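PDB 5M11: immunoreactive 84kD antigen PG93 from Porphyromonas gingivalis, which serves as an essential cell-surface component of the type IX secretion system and carries bound calcium and zinc ions. Local coordinates for residues 482-486 with 532-536; 413-417 with 439-443; 151-156 with 196-201; 187-191 with 222-226; 686-690 with 721-725. All coordinates share one frame; numbering follows the deposited sequence.

The strand pattern makes two seven-bladed beta-propellers followed by a C-terminal beta domain. Contacts 3 and 4 both join the blade that runs from strand 150-155 to strand 185-187 with the next, from strand 196-202 to strand 226-230; their centres are about 14 Å apart. They touch where Val196 CG2 meets Leu191 CD1 at 3.7 Å and Leu156 CD1 meets Phe223 CZ at 3.8 Å. Contacts 1 and 2 belong to the second propeller; their centres are about 19 Å apart, and both lie near metal sites. A zinc ion is about 9 Å from the Asn484 side chain in contact 1. Contact 5 is in the C-terminal domain, its centre about 43 Å from that of contact 1.

Contact 1 of 5, residues 482-486 with 532-536; sequences WVNIL and TIYAM
In the second beta-propeller, Asn484 and Met536 bring together two successive blades: strand 481-485, second in its blade, packs on strand 533-538, the innermost of the next. The short segments run nearly antiparallel, at 155°, but they belong to different sheets and meet through side chains. Asn484 is the polar link. Its CG sits between the backbone N and the carbonyl carbon (chi1 53°), which turns the amide to the neighbouring strand; ND2 gives a weak, bent hydrogen bond to Ile533 O (2.7 Å, 128° at the hydrogen). The other end of the amide, OD1, accepts from the backbone N of Asn472 in its own blade, so both ends of this buried group are engaged and its flip is probably fixed. Met536 points at the other strand with its chain extended beyond CG. Its terminal CE lies against Asn484 CB at 3.6 Å, and SD lies 4.2 Å from Trp482 CB. Ile533 CG2 packs beside the same Asn484 CB at 4.0 Å. The side chains of Asn484 and Met536 lie about 8 Å from those of Glu318 and Asp592 respectively, zinc ligands in another structure of this protein though no zinc is bound to them here. Tyr534 and Ala535 together face Gly547 in a classic beta bulge. Beside it Leu486 CD2 approaches the Tyr534 ring obliquely, 4.1 Å from CD1. The Leu486 and Thr532 side chains cross at about a right angle, CD2 of Leu486 4.0 Å from CG2 of Thr532.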
# COMPACT_ATOMS: atom_id res chain seq x y z
N TRP A 482 -13.77 21.90 14.36
CA TRP A 482 -12.34 22.18 14.13
C TRP A 482 -12.00 21.77 12.74
O TRP A 482 -12.30 20.64 12.34
CB TRP A 482 -11.43 21.46 15.15
CG TRP A 482 -11.59 21.87 16.59
CD1 TRP A 482 -12.76 22.01 17.27
CD2 TRP A 482 -10.54 22.10 17.55
NE1 TRP A 482 -12.51 22.39 18.57
CE2 TRP A 482 -11.16 22.42 18.78
CE3 TRP A 482 -9.14 22.09 17.48
CZ2 TRP A 482 -10.42 22.73 19.92
CZ3 TRP A 482 -8.41 22.39 18.61
CH2 TRP A 482 -9.05 22.72 19.82
N VAL A 483 -11.44 22.70 11.95
CA VAL A 483 -11.00 22.41 10.58
C VAL A 483 -9.56 22.89 10.43
O VAL A 483 -9.31 24.06 10.70
CB VAL A 483 -11.92 23.00 9.45
CG1 VAL A 483 -11.75 22.22 8.16
CG2 VAL A 483 -13.39 23.02 9.84
N ASN A 484 -8.63 22.00 10.01
CA ASN A 484 -7.22 22.36 9.76
C ASN A 484 -7.07 23.04 8.38
O ASN A 484 -7.89 22.80 7.50
CB ASN A 484 -6.25 21.15 9.88
CG ASN A 484 -6.56 19.91 9.07
OD1 ASN A 484 -7.54 19.20 9.29
ND2 ASN A 484 -5.61 19.51 8.25
N ILE A 485 -6.06 23.92 8.22
CA ILE A 485 -5.81 24.63 6.94
C ILE A 485 -4.64 23.96 6.22
O ILE A 485 -3.51 24.00 6.71
CB ILE A 485 -5.57 26.18 7.07
CG1 ILE A 485 -6.42 26.84 8.22
CG2 ILE A 485 -5.75 26.91 5.72
CD1 ILE A 485 -7.88 26.95 8.07
N LEU A 486 -4.92 23.35 5.06
CA LEU A 486 -3.86 22.72 4.29
C LEU A 486 -3.15 23.72 3.38
O LEU A 486 -1.95 23.55 3.15
CB LEU A 486 -4.40 21.55 3.46
CG LEU A 486 -4.63 20.21 4.16
CD1 LEU A 486 -5.04 19.17 3.17
CD2 LEU A 486 -3.38 19.73 4.90
N THR A 532 2.23 23.32 9.01
CA THR A 532 0.94 22.78 8.58
C THR A 532 0.46 21.75 9.60
O THR A 532 1.29 21.03 10.15
CB THR A 532 1.03 22.16 7.16
OG1 THR A 532 1.61 23.12 6.27
CG2 THR A 532 -0.35 21.74 6.61
N ILE A 533 -0.88 21.69 9.84
CA ILE A 533 -1.57 20.72 10.70
C ILE A 533 -2.19 19.68 9.78
O ILE A 533 -3.02 20.02 8.94
CB ILE A 533 -2.64 21.38 11.61
CG1 ILE A 533 -2.06 22.54 12.45
CG2 ILE A 533 -3.36 20.34 12.48
CD1 ILE A 533 -0.96 22.16 13.46
N TYR A 534 -1.75 18.41 9.89
CA TYR A 534 -2.22 17.36 8.98
C TYR A 534 -3.27 16.48 9.58
O TYR A 534 -4.13 16.00 8.85
CB TYR A 534 -1.05 16.49 8.49
CG TYR A 534 0.08 17.24 7.83
CD1 TYR A 534 -0.09 17.86 6.59
CD2 TYR A 534 1.34 17.30 8.41
CE1 TYR A 534 0.95 18.54 5.96
CE2 TYR A 534 2.39 17.99 7.81
CZ TYR A 534 2.19 18.61 6.58
OH TYR A 534 3.21 19.30 5.97
N ALA A 535 -3.19 16.24 10.90
CA ALA A 535 -4.10 15.36 11.62
C ALA A 535 -4.61 15.98 12.90
O ALA A 535 -3.90 16.79 13.49
CB ALA A 535 -3.39 14.06 11.93
N MET A 536 -5.83 15.57 13.34
CA MET A 536 -6.54 15.99 14.58
C MET A 536 -7.36 14.85 15.16
O MET A 536 -8.03 14.15 14.40
CB MET A 536 -7.49 17.14 14.28
CG MET A 536 -6.82 18.42 14.00
SD MET A 536 -8.05 19.61 13.51
CE MET A 536 -7.05 20.91 13.35

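Contact 2 of 5, residues 413-417 with 439-443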
# COMPACT_ATOMS: atom_id res chain seq x y z
N ALA A 413 -25.38 24.29 -2.54
CA ALA A 413 -24.45 25.17 -1.81
C ALA A 413 -22.98 24.84 -2.15
O ALA A 413 -22.08 25.58 -1.74
CB ALA A 413 -24.68 25.09 -0.30
N ILE A 414 -22.75 23.75 -2.95
CA ILE A 414 -21.46 23.29 -3.46
C ILE A 414 -21.02 24.30 -4.52
O ILE A 414 -21.38 24.19 -5.69
CB ILE A 414 -21.51 21.81 -4.00
CG1 ILE A 414 -22.05 20.79 -2.95
CG2 ILE A 414 -20.19 21.33 -4.60
CD1 ILE A 414 -21.53 20.86 -1.56
N ALA A 415 -20.30 25.34 -4.06
CA ALA A 415 -19.79 26.45 -4.87
C ALA A 415 -18.59 26.02 -5.72
O ALA A 415 -17.67 25.36 -5.22
CB ALA A 415 -19.39 27.61 -3.96
N GLU A 416 -18.60 26.41 -7.01
CA GLU A 416 -17.53 26.09 -7.95
C GLU A 416 -16.51 27.23 -8.06
O GLU A 416 -16.89 28.39 -8.28
CB GLU A 416 -18.11 25.76 -9.34
CG GLU A 416 -19.17 24.68 -9.37
CD GLU A 416 -19.75 24.35 -10.73
OE1 GLU A 416 -20.06 25.29 -11.50
OE2 GLU A 416 -19.93 23.14 -11.02
N CYS A 417 -15.22 26.90 -7.92
CA CYS A 417 -14.10 27.84 -8.03
C CYS A 417 -13.84 28.18 -9.49
O CYS A 417 -13.31 29.25 -9.79
CB CYS A 417 -12.84 27.29 -7.36
SG CYS A 417 -12.51 25.55 -7.73
N LEU A 439 -15.40 23.75 1.23
CA LEU A 439 -15.11 23.84 -0.21
C LEU A 439 -13.86 24.67 -0.42
O LEU A 439 -13.64 25.68 0.26
CB LEU A 439 -16.27 24.49 -0.97
CG LEU A 439 -17.68 23.92 -0.81
CD1 LEU A 439 -18.72 25.03 -0.85
CD2 LEU A 439 -17.97 22.89 -1.86
N GLY A 440 -13.06 24.27 -1.40
CA GLY A 440 -11.85 24.99 -1.74
C GLY A 440 -12.00 26.05 -2.80
O GLY A 440 -12.83 25.92 -3.71
N ALA A 441 -11.16 27.11 -2.68
CA ALA A 441 -10.98 28.30 -3.53
C ALA A 441 -12.30 29.04 -3.91
O ALA A 441 -12.48 29.42 -5.07
CB ALA A 441 -10.21 27.91 -4.79
N VAL A 442 -13.21 29.27 -2.92
CA VAL A 442 -14.50 29.97 -3.09
C VAL A 442 -14.79 30.82 -1.85
O VAL A 442 -14.29 30.47 -0.77
CB VAL A 442 -15.72 29.04 -3.39
CG1 VAL A 442 -15.75 28.59 -4.84
CG2 VAL A 442 -15.80 27.86 -2.43
N GLY A 443 -15.63 31.85 -2.02
CA GLY A 443 -16.08 32.76 -0.95
C GLY A 443 -16.77 32.08 0.22
O GLY A 443 -16.17 31.98 1.30
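Leu439 and Val442 press their branched ends into the 413-417 loop, each using both methyls. Leu439 has CG anti to its carbonyl carbon (chi1 -53°), and its two branches part around the backbone of the loop. CD1 lies 3.5 Å from Ala413 O and 3.6 Å from Ala415 N, while CD2 meets Ile414 CG2 at 3.9 Å. The side chains of Leu439 and Ile414 cross at about a right angle. Ile414 is itself the centre of an inverse gamma turn, a tight bend that brings the flanking carbonyl and amide within range of one leucine methyl. Val442 receives Ala415: the alanine CB stands 3.9 Å from Val442 CG1 and equally far from Val442 CG2, in the fork of the valine. CG1 extends further along the loop, to 3.6 Å from Cys417 N. At the end, Cys417 CB packs on Ala441 CB at 3.7 Å; chi1 of 44° sets SG between the backbone N and carbonyl carbon, 4.0 Å from Gly440 O. Glu416 turns away, its OE2 hydrogen-bonded to Ser408 OG. Phe447 touches both Ile414 and Leu439, and the side chain of His457, a zinc ligand in another structure of the protein, lies about 6 Å from that of Ala413. In this beta-propeller the connection from strand 402-407 to strand 422-429, which leads from one blade to the next, thus packs on the turn joining strands 435-439 and 446-450.

Contact 3 of 5, residues 151-156 with 196-201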
# COMPACT_ATOMS: atom_id res chain seq x y z
N THR A 151 19.09 -3.23 -23.26
CA THR A 151 17.76 -3.33 -23.86
C THR A 151 17.20 -4.78 -23.90
O THR A 151 16.01 -4.96 -23.61
CB THR A 151 17.85 -2.67 -25.23
OG1 THR A 151 18.16 -1.29 -25.01
CG2 THR A 151 16.58 -2.81 -26.05
N ASP A 152 18.00 -5.80 -24.25
CA ASP A 152 17.50 -7.18 -24.35
C ASP A 152 18.64 -8.21 -24.33
O ASP A 152 19.80 -7.85 -24.50
CB ASP A 152 16.67 -7.36 -25.64
CG ASP A 152 15.47 -8.29 -25.49
OD1 ASP A 152 15.57 -9.28 -24.72
OD2 ASP A 152 14.46 -8.07 -26.17
N VAL A 153 18.30 -9.50 -24.13
CA VAL A 153 19.28 -10.56 -24.11
C VAL A 153 18.70 -11.83 -24.80
O VAL A 153 17.47 -12.06 -24.82
CB VAL A 153 19.85 -10.84 -22.67
CG1 VAL A 153 18.79 -11.36 -21.69
CG2 VAL A 153 21.09 -11.74 -22.70
N ALA A 154 19.60 -12.62 -25.43
CA ALA A 154 19.27 -13.85 -26.10
C ALA A 154 20.45 -14.84 -26.01
O ALA A 154 21.62 -14.46 -26.12
CB ALA A 154 18.88 -13.58 -27.54
N LYS A 155 20.15 -16.11 -25.77
CA LYS A 155 21.16 -17.13 -25.67
C LYS A 155 21.12 -17.95 -26.95
O LYS A 155 20.04 -18.30 -27.43
CB LYS A 155 20.90 -17.96 -24.39
CG LYS A 155 21.88 -19.06 -24.08
CD LYS A 155 23.23 -18.59 -23.56
CE LYS A 155 24.03 -19.77 -23.06
NZ LYS A 155 24.46 -20.69 -24.16
N LEU A 156 22.29 -18.25 -27.48
CA LEU A 156 22.46 -19.02 -28.70
C LEU A 156 23.24 -20.35 -28.47
O LEU A 156 23.60 -20.72 -27.35
CB LEU A 156 23.21 -18.15 -29.73
CG LEU A 156 22.47 -16.97 -30.31
CD1 LEU A 156 23.44 -15.89 -30.71
CD2 LEU A 156 21.71 -17.37 -31.54
N VAL A 196 15.63 -1.27 -32.69
CA VAL A 196 15.23 -2.57 -32.15
C VAL A 196 14.85 -2.40 -30.68
O VAL A 196 15.68 -1.94 -29.89
CB VAL A 196 16.29 -3.70 -32.34
CG1 VAL A 196 15.82 -5.02 -31.73
CG2 VAL A 196 16.67 -3.89 -33.80
N THR A 197 13.59 -2.74 -30.34
CA THR A 197 13.02 -2.65 -28.99
C THR A 197 13.05 -4.00 -28.29
O THR A 197 12.95 -4.07 -27.05
CB THR A 197 11.59 -2.14 -29.03
OG1 THR A 197 10.78 -3.11 -29.67
CG2 THR A 197 11.46 -0.80 -29.68
N GLY A 198 13.16 -5.07 -29.07
CA GLY A 198 13.22 -6.41 -28.53
C GLY A 198 13.75 -7.45 -29.47
O GLY A 198 13.68 -7.28 -30.68
N LEU A 199 14.26 -8.55 -28.93
CA LEU A 199 14.74 -9.67 -29.72
C LEU A 199 14.51 -11.00 -28.96
O LEU A 199 14.48 -11.01 -27.73
CB LEU A 199 16.21 -9.53 -30.20
CG LEU A 199 17.30 -9.17 -29.22
CD1 LEU A 199 17.78 -10.35 -28.50
CD2 LEU A 199 18.48 -8.59 -29.94
N GLY A 200 14.35 -12.08 -29.71
CA GLY A 200 14.14 -13.40 -29.16
C GLY A 200 14.42 -14.44 -30.20
O GLY A 200 14.31 -14.15 -31.38
N ILE A 201 14.79 -15.65 -29.76
CA ILE A 201 15.10 -16.83 -30.56
C ILE A 201 13.88 -17.72 -30.67
O ILE A 201 13.15 -17.90 -29.70
CB ILE A 201 16.29 -17.57 -29.92
CG1 ILE A 201 17.59 -17.18 -30.62
CG2 ILE A 201 16.14 -19.05 -29.91
CD1 ILE A 201 18.46 -16.38 -29.81
O HOH W 1 15.19 -13.09 -25.92
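Asp152 and Leu199 face each other across the seam between two blades of the N-terminal propeller. Their strands, 150-155 and 196-202, are the innermost of successive blades and run almost parallel, 12° apart. The aspartate points at the neighbouring strand, but its carboxylate is tipped: the backbone N of Leu199 meets OD2 from above the carboxylate plane, 53° out of it, in a hydrogen bond of 2.8 Å that is fairly straight (160°). OD1 is used differently, taking the N-H of Val153 on its anti side, close to the plane, at 2.8 Å, and forming a salt bridge with Arg114 NE. Further along, the contact becomes apolar. Leu199 places CG between its backbone N and carbonyl carbon, and its CD1 runs to Ala154 CB at 3.5 Å. Two residues on, Ile201 reaches the same methyl, its CD1 3.6 Å from Ala154 CB, so the alanine is held between the two branched side chains. Leu156 crosses Ile201 at about a right angle, and its CD2 touches Ile201 CD1 at 3.8 Å. A water bridges the strands, giving one hydrogen bond to Val153 O (2.7 Å) and one to Leu199 O (2.8 Å). Thr151 with Asp152, and Thr197 with Gly198, form classic beta bulges within their own sheets. The seam is thus tied by a side chain and a water instead of direct backbone pairing, and the buried carboxylate, with two amides and an arginine around it, is probably kept ionised.

Contact 4 of 5, residues 187-191 with 222-226; sequences LSLNL and SFEPE
Pro225 and Phe223 pack against the three leucines of the 187-191 segment in a contact that is mainly apolar. Leu189 takes the aromatic ring at its rim: CD2 lies near the ring plane, 3.8 Å from Phe223 CD2, and the two side chains cross obliquely. Leu187 CD1 adds a looser touch, 4.3 Å from Phe223 CE2. At the other end Leu191, with CG between its backbone N and carbonyl carbon (chi1 60°), crosses the proline ring at about a right angle and puts CD2 3.7 Å from Pro225 CB. A second group of contacts joins carbon to carbonyl oxygen: Asn190 O lies 3.4 Å from Pro225 CG, and Phe223 O lies 3.4 Å from Leu189 CG. The polar bonds found here stay within each segment. Leu191 N donates to Leu189 O at 2.8 Å, closing an inverse gamma turn centred on Asn190, and Ser222 OG accepts from Glu224 N at 3.3 Å in an ST turn. Phe208 touches Leu189 and Leu191, and Leu162 touches Leu187 and Phe223. The contact therefore joins the connection between two propeller blades to the turn between strands 214-219 and 226-230 by apolar packing at the surface; with no hydrogen bond between the segments, the match rests on van der Waals contact.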
# COMPACT_ATOMS: atom_id res chain seq x y z
N LEU A 187 28.17 -6.62 -33.72
CA LEU A 187 27.60 -7.19 -34.96
C LEU A 187 26.92 -6.15 -35.87
O LEU A 187 25.93 -5.52 -35.46
CB LEU A 187 26.56 -8.26 -34.60
CG LEU A 187 27.05 -9.55 -34.00
CD1 LEU A 187 25.86 -10.42 -33.57
CD2 LEU A 187 27.97 -10.29 -34.97
N SER A 188 27.42 -6.02 -37.11
CA SER A 188 26.84 -5.14 -38.13
C SER A 188 25.81 -5.91 -38.94
O SER A 188 26.17 -6.78 -39.73
CB SER A 188 27.91 -4.56 -39.03
OG SER A 188 28.38 -3.33 -38.48
N LEU A 189 24.52 -5.65 -38.69
CA LEU A 189 23.42 -6.35 -39.35
C LEU A 189 22.62 -5.41 -40.24
O LEU A 189 22.43 -4.23 -39.92
CB LEU A 189 22.50 -7.00 -38.29
CG LEU A 189 22.68 -8.49 -37.97
CD1 LEU A 189 24.16 -8.91 -37.87
CD2 LEU A 189 21.95 -8.86 -36.72
N ASN A 190 22.14 -5.93 -41.37
CA ASN A 190 21.36 -5.14 -42.30
C ASN A 190 19.93 -4.95 -41.75
O ASN A 190 18.99 -5.66 -42.15
CB ASN A 190 21.36 -5.77 -43.71
CG ASN A 190 20.59 -4.98 -44.75
OD1 ASN A 190 20.86 -3.79 -45.00
ND2 ASN A 190 19.61 -5.62 -45.39
N LEU A 191 19.79 -4.01 -40.80
CA LEU A 191 18.54 -3.54 -40.19
C LEU A 191 18.85 -2.36 -39.27
O LEU A 191 19.97 -2.29 -38.78
CB LEU A 191 17.69 -4.63 -39.48
CG LEU A 191 18.24 -5.43 -38.32
CD1 LEU A 191 18.27 -4.64 -37.06
CD2 LEU A 191 17.34 -6.59 -38.00
N SER A 222 23.44 -17.44 -39.79
CA SER A 222 23.86 -16.43 -40.76
C SER A 222 23.61 -14.98 -40.27
O SER A 222 24.39 -14.10 -40.61
CB SER A 222 23.17 -16.64 -42.11
OG SER A 222 21.89 -16.03 -42.20
N PHE A 223 22.52 -14.74 -39.52
CA PHE A 223 22.14 -13.42 -39.03
C PHE A 223 21.89 -12.39 -40.19
O PHE A 223 22.08 -11.19 -39.99
CB PHE A 223 23.19 -12.90 -38.04
CG PHE A 223 22.98 -13.35 -36.62
CD1 PHE A 223 23.19 -14.67 -36.25
CD2 PHE A 223 22.62 -12.44 -35.63
CE1 PHE A 223 22.98 -15.09 -34.93
CE2 PHE A 223 22.42 -12.85 -34.31
CZ PHE A 223 22.59 -14.17 -33.98
N GLU A 224 21.48 -12.87 -41.40
CA GLU A 224 21.13 -12.02 -42.55
C GLU A 224 19.64 -11.68 -42.40
O GLU A 224 18.81 -12.58 -42.60
CB GLU A 224 21.40 -12.73 -43.89
CG GLU A 224 22.87 -12.98 -44.17
CD GLU A 224 23.21 -14.13 -45.11
OE1 GLU A 224 22.28 -14.78 -45.64
OE2 GLU A 224 24.42 -14.37 -45.31
N PRO A 225 19.25 -10.47 -41.95
CA PRO A 225 17.83 -10.23 -41.70
C PRO A 225 16.99 -9.95 -42.93
O PRO A 225 17.35 -9.13 -43.80
CB PRO A 225 17.82 -9.00 -40.78
CG PRO A 225 19.26 -8.63 -40.53
CD PRO A 225 20.06 -9.28 -41.60
N GLU A 226 15.81 -10.59 -42.96
CA GLU A 226 14.73 -10.36 -43.92
C GLU A 226 13.45 -10.08 -43.13
O GLU A 226 13.30 -10.52 -41.99
CB GLU A 226 14.59 -11.51 -44.92
CG GLU A 226 14.10 -12.82 -44.36
CD GLU A 226 14.24 -13.94 -45.37
OE1 GLU A 226 13.66 -13.82 -46.47
OE2 GLU A 226 14.97 -14.92 -45.07

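Contact 5 of 5, residues 686-690 with 721-725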
# COMPACT_ATOMS: atom_id res chain seq x y z
N PRO A 686 18.38 -18.47 24.79
CA PRO A 686 18.82 -17.45 25.76
C PRO A 686 17.87 -16.28 25.98
O PRO A 686 17.60 -15.96 27.14
CB PRO A 686 20.17 -16.97 25.19
CG PRO A 686 20.44 -17.84 23.98
CD PRO A 686 19.12 -18.34 23.52
N ASP A 687 17.36 -15.65 24.90
CA ASP A 687 16.51 -14.44 24.92
C ASP A 687 15.44 -14.37 26.08
O ASP A 687 15.24 -13.28 26.62
CB ASP A 687 15.82 -14.27 23.55
CG ASP A 687 16.78 -13.99 22.39
OD1 ASP A 687 17.87 -14.63 22.33
OD2 ASP A 687 16.44 -13.15 21.52
N GLY A 688 14.83 -15.50 26.48
CA GLY A 688 13.83 -15.57 27.55
C GLY A 688 12.49 -16.14 27.13
O GLY A 688 12.45 -16.99 26.24
N VAL A 689 11.36 -15.67 27.75
CA VAL A 689 10.00 -16.13 27.40
C VAL A 689 9.12 -14.98 26.88
O VAL A 689 9.34 -13.81 27.24
CB VAL A 689 9.25 -16.92 28.51
CG1 VAL A 689 9.97 -18.22 28.85
CG2 VAL A 689 9.00 -16.08 29.75
N THR A 690 8.11 -15.33 26.06
CA THR A 690 7.12 -14.41 25.51
C THR A 690 5.71 -14.85 25.90
O THR A 690 5.31 -15.99 25.60
CB THR A 690 7.27 -14.30 23.98
OG1 THR A 690 8.60 -13.89 23.68
CG2 THR A 690 6.25 -13.32 23.34
N LYS A 721 6.89 -9.60 27.25
CA LYS A 721 8.11 -10.41 27.26
C LYS A 721 8.81 -10.35 28.63
O LYS A 721 8.74 -9.33 29.33
CB LYS A 721 9.08 -10.02 26.13
CG LYS A 721 8.57 -10.44 24.75
CD LYS A 721 9.59 -10.20 23.63
CE LYS A 721 8.97 -10.33 22.25
NZ LYS A 721 8.89 -11.74 21.77
N TRP A 722 9.45 -11.47 29.00
CA TRP A 722 10.21 -11.59 30.24
C TRP A 722 11.60 -12.13 29.92
O TRP A 722 11.72 -13.15 29.23
CB TRP A 722 9.48 -12.48 31.26
CG TRP A 722 10.15 -12.54 32.61
CD1 TRP A 722 10.65 -11.50 33.33
CD2 TRP A 722 10.33 -13.72 33.42
NE1 TRP A 722 11.16 -11.95 34.53
CE2 TRP A 722 10.98 -13.31 34.61
CE3 TRP A 722 10.00 -15.08 33.27
CZ2 TRP A 722 11.33 -14.21 35.62
CZ3 TRP A 722 10.33 -15.97 34.28
CH2 TRP A 722 10.98 -15.53 35.44
N ASN A 723 12.65 -11.45 30.43
CA ASN A 723 14.07 -11.80 30.27
C ASN A 723 14.44 -13.13 30.98
O ASN A 723 15.51 -13.68 30.72
CB ASN A 723 14.99 -10.65 30.77
CG ASN A 723 14.70 -10.16 32.18
OD1 ASN A 723 15.32 -10.59 33.16
ND2 ASN A 723 13.77 -9.23 32.31
N ALA A 724 13.54 -13.63 31.88
CA ALA A 724 13.58 -14.88 32.66
C ALA A 724 14.81 -14.97 33.59
O ALA A 724 15.20 -16.07 33.98
CB ALA A 724 13.51 -16.09 31.75
N ARG A 725 15.35 -13.81 33.98
CA ARG A 725 16.53 -13.68 34.86
C ARG A 725 16.17 -12.92 36.15
O ARG A 725 15.15 -12.22 36.21
CB ARG A 725 17.69 -12.96 34.12
CG ARG A 725 18.08 -13.58 32.77
CD ARG A 725 19.03 -12.71 31.95
NE ARG A 725 18.44 -11.44 31.54
CZ ARG A 725 19.09 -10.50 30.85
NH1 ARG A 725 20.35 -10.68 30.50
NH2 ARG A 725 18.47 -9.37 30.52
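At the edge of a small antiparallel sheet in the C-terminal beta domain, Val689 and Trp722 form a hydrogen-bonded pair between strand 689-692 and the edge strand 720-722. Val689 N donates to Trp722 O at 2.9 Å, and Trp722 N returns a bond to Val689 O, also 2.9 Å. Their side chains lie side by side on one face of the sheet. Trp722 CG is anti to its backbone N (chi1 -175°), and Val689 CG2 meets the indole at its edge, close to the ring plane, 3.8 Å from CE3. Phe754 of strand 749-756 packs on both residues, so this face, with both residues buried, probably belongs to the interior of the domain. Before the pair, Gly688 has backbone angles that by themselves call for glycine, and a CB would run into Trp722 O; its CA passes 3.6 Å from that oxygen. After Trp722 the chain turns back over the indole, with Ala724 CA over the centre of the ring system, 3.4 Å above its plane. The opposite face carries the non-hydrogen-bonded pair of Thr690 and Lys721, side chains running alongside; the lysine bends at its last torsion (chi4 -83°), bringing NZ to donate to Thr690 OG1 at 2.9 Å.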